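PDB 5EQZ: Rev protein, which is of unknown function but is a plasmid-encoded, largely helical Borrelia protein with a predicted coiled coil and a probable lipoprotein signal. Local coordinates for residues Glu87-Lys92 with Arg99-Glu104. Numbering follows the deposited sequence.
Sequences ENITDK and RKIWSE
Lys100 NZ forms a salt bridge with Glu104 OE1 at 3.0 Å, one turn further along the same helix. The carboxylate oxygen uses its anti lone pair, on the side away from OE2. The end of Lys100 leads away from 87-92 to this bond, while the base of its chain meets Ile89. With Lys100 CG anti to its own N (chi1 -168°), CB and CG face Ile89, and a bend at chi2 (52°) turns the rest of the chain off toward Glu104. Ile89 CD1 sits 3.7 Å from Lys100 CG and reaches Ile101 CG1 at the same distance of 3.7 Å. The delta methyl thus packs against two consecutive residues of the helix. Ile89 and Ile101 cross at a slant. Lys92 adds a looser touch, with CB 4.5 Å from Ile101 CD1. No hydrogen bond joins the two segments, so the contact is apolar. Asp91 centres an inverse gamma turn, closed by a weak bond from Lys92 N to Thr90 O. Asp91 O accepts a hydrogen bond from Ser97 OG, which ties the turn to the start of helix 95-107. The contact closes a helix-loop-helix turn near one end of the bundle. Ile101 also packs on Ile86 of helix 55-88 and Met126 of helix 122-142.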
loop_
_atom_site.group_PDB
_atom_site.type_symbol
_atom_site.label_atom_id
_atom_site.label_comp_id
_atom_site.label_asym_id
_atom_site.label_seq_id
_atom_site.Cartn_x
_atom_site.Cartn_y
_atom_site.Cartn_z
ATOM N N GLU A 87 16.136 -9.600 -1.514
ATOM C CA GLU A 87 16.921 -10.531 -0.706
ATOM C C GLU A 87 17.680 -11.531 -1.561
ATOM O O GLU A 87 18.807 -11.912 -1.218
ATOM C CB GLU A 87 16.016 -11.275 0.272
ATOM C CG GLU A 87 15.534 -10.441 1.434
ATOM C CD GLU A 87 14.601 -11.213 2.331
ATOM O OE1 GLU A 87 13.999 -12.203 1.855
ATOM O OE2 GLU A 87 14.476 -10.833 3.514
ATOM N N ASN A 88 17.094 -11.965 -2.673
ATOM C CA ASN A 88 17.683 -13.026 -3.480
ATOM C C ASN A 88 18.677 -12.537 -4.528
ATOM O O ASN A 88 19.260 -13.368 -5.232
ATOM C CB ASN A 88 16.589 -13.834 -4.166
ATOM C CG ASN A 88 15.804 -14.684 -3.192
ATOM O OD1 ASN A 88 14.860 -15.364 -3.578
ATOM N ND2 ASN A 88 16.199 -14.664 -1.930
ATOM N N ILE A 89 18.879 -11.227 -4.670
ATOM C CA ILE A 89 19.934 -10.745 -5.555
ATOM C C ILE A 89 21.281 -11.214 -5.020
ATOM O O ILE A 89 21.562 -11.114 -3.820
ATOM C CB ILE A 89 19.872 -9.216 -5.690
ATOM C CG1 ILE A 89 18.586 -8.794 -6.411
ATOM C CG2 ILE A 89 21.113 -8.701 -6.415
ATOM C CD1 ILE A 89 18.341 -7.309 -6.401
ATOM N N THR A 90 22.117 -11.738 -5.908
ATOM C CA THR A 90 23.317 -12.476 -5.484
ATOM C C THR A 90 24.563 -11.599 -5.384
ATOM O O THR A 90 25.135 -11.438 -4.302
ATOM C CB THR A 90 23.548 -13.645 -6.439
ATOM O OG1 THR A 90 23.220 -13.231 -7.773
ATOM C CG2 THR A 90 22.672 -14.805 -6.048
ATOM N N ASP A 91 25.017 -11.061 -6.514
ATOM C CA ASP A 91 26.205 -10.207 -6.531
ATOM C C ASP A 91 25.769 -8.760 -6.304
ATOM O O ASP A 91 25.777 -7.923 -7.201
ATOM C CB ASP A 91 26.959 -10.373 -7.842
ATOM C CG ASP A 91 27.454 -11.793 -8.061
ATOM O OD1 ASP A 91 28.000 -12.395 -7.109
ATOM O OD2 ASP A 91 27.291 -12.309 -9.188
ATOM N N LYS A 92 25.378 -8.484 -5.058
ATOM C CA LYS A 92 24.658 -7.249 -4.754
ATOM C C LYS A 92 25.512 -6.003 -4.946
ATOM O O LYS A 92 24.958 -4.906 -5.070
ATOM C CB LYS A 92 24.120 -7.282 -3.321
ATOM C CG LYS A 92 22.991 -8.279 -3.084
ATOM C CD LYS A 92 22.417 -8.102 -1.685
ATOM C CE LYS A 92 21.095 -8.852 -1.481
ATOM N NZ LYS A 92 21.172 -10.292 -1.826
ATOM N N ARG A 99 21.231 -0.984 -8.946
ATOM C CA ARG A 99 20.085 -0.345 -9.591
ATOM C C ARG A 99 18.830 -1.195 -9.454
ATOM O O ARG A 99 17.720 -0.658 -9.315
ATOM C CB ARG A 99 20.373 -0.062 -11.064
ATOM C CG ARG A 99 21.546 0.878 -11.286
ATOM C CD ARG A 99 21.667 1.345 -12.734
ATOM N NE ARG A 99 22.401 0.403 -13.571
ATOM C CZ ARG A 99 23.670 0.578 -13.932
ATOM N NH1 ARG A 99 24.338 1.650 -13.524
ATOM N NH2 ARG A 99 24.278 -0.317 -14.694
ATOM N N LYS A 100 18.994 -2.523 -9.447
ATOM C CA LYS A 100 17.853 -3.419 -9.265
ATOM C C LYS A 100 17.240 -3.266 -7.873
ATOM O O LYS A 100 16.017 -3.172 -7.737
ATOM C CB LYS A 100 18.289 -4.864 -9.501
ATOM C CG LYS A 100 17.145 -5.858 -9.628
ATOM C CD LYS A 100 16.138 -5.414 -10.654
ATOM C CE LYS A 100 15.169 -6.532 -10.973
ATOM N NZ LYS A 100 14.032 -6.027 -11.789
ATOM N N ILE A 101 18.070 -3.223 -6.824
ATOM C CA ILE A 101 17.560 -2.995 -5.470
ATOM C C ILE A 101 16.811 -1.672 -5.412
ATOM O O ILE A 101 15.697 -1.579 -4.878
ATOM C CB ILE A 101 18.711 -3.015 -4.444
ATOM C CG1 ILE A 101 19.397 -4.378 -4.424
ATOM C CG2 ILE A 101 18.180 -2.633 -3.041
ATOM C CD1 ILE A 101 20.718 -4.382 -3.679
ATOM N N TRP A 102 17.423 -0.625 -5.962
ATOM C CA TRP A 102 16.809 0.696 -5.972
ATOM C C TRP A 102 15.456 0.676 -6.681
ATOM O O TRP A 102 14.460 1.207 -6.168
ATOM C CB TRP A 102 17.769 1.682 -6.633
ATOM C CG TRP A 102 17.178 3.010 -6.872
ATOM C CD1 TRP A 102 17.067 4.038 -5.976
ATOM C CD2 TRP A 102 16.605 3.475 -8.097
ATOM N NE1 TRP A 102 16.459 5.118 -6.575
ATOM C CE2 TRP A 102 16.166 4.798 -7.876
ATOM C CE3 TRP A 102 16.417 2.900 -9.361
ATOM C CZ2 TRP A 102 15.546 5.554 -8.875
ATOM C CZ3 TRP A 102 15.807 3.651 -10.347
ATOM C CH2 TRP A 102 15.380 4.962 -10.102
ATOM N N SER A 103 15.395 0.054 -7.860
ATOM C CA SER A 103 14.168 0.113 -8.651
ATOM C C SER A 103 13.072 -0.765 -8.052
ATOM O O SER A 103 11.888 -0.405 -8.111
ATOM C CB SER A 103 14.446 -0.291 -10.094
ATOM O OG SER A 103 14.639 -1.685 -10.193
ATOM N N GLU A 104 13.440 -1.918 -7.478
ATOM C CA GLU A 104 12.444 -2.778 -6.833
ATOM C C GLU A 104 11.815 -2.078 -5.639
ATOM O O GLU A 104 10.596 -2.170 -5.411
ATOM C CB GLU A 104 13.092 -4.091 -6.389
ATOM C CG GLU A 104 13.423 -5.057 -7.511
ATOM C CD GLU A 104 12.198 -5.669 -8.151
ATOM O OE1 GLU A 104 12.191 -5.815 -9.388
ATOM O OE2 GLU A 104 11.235 -5.999 -7.424
#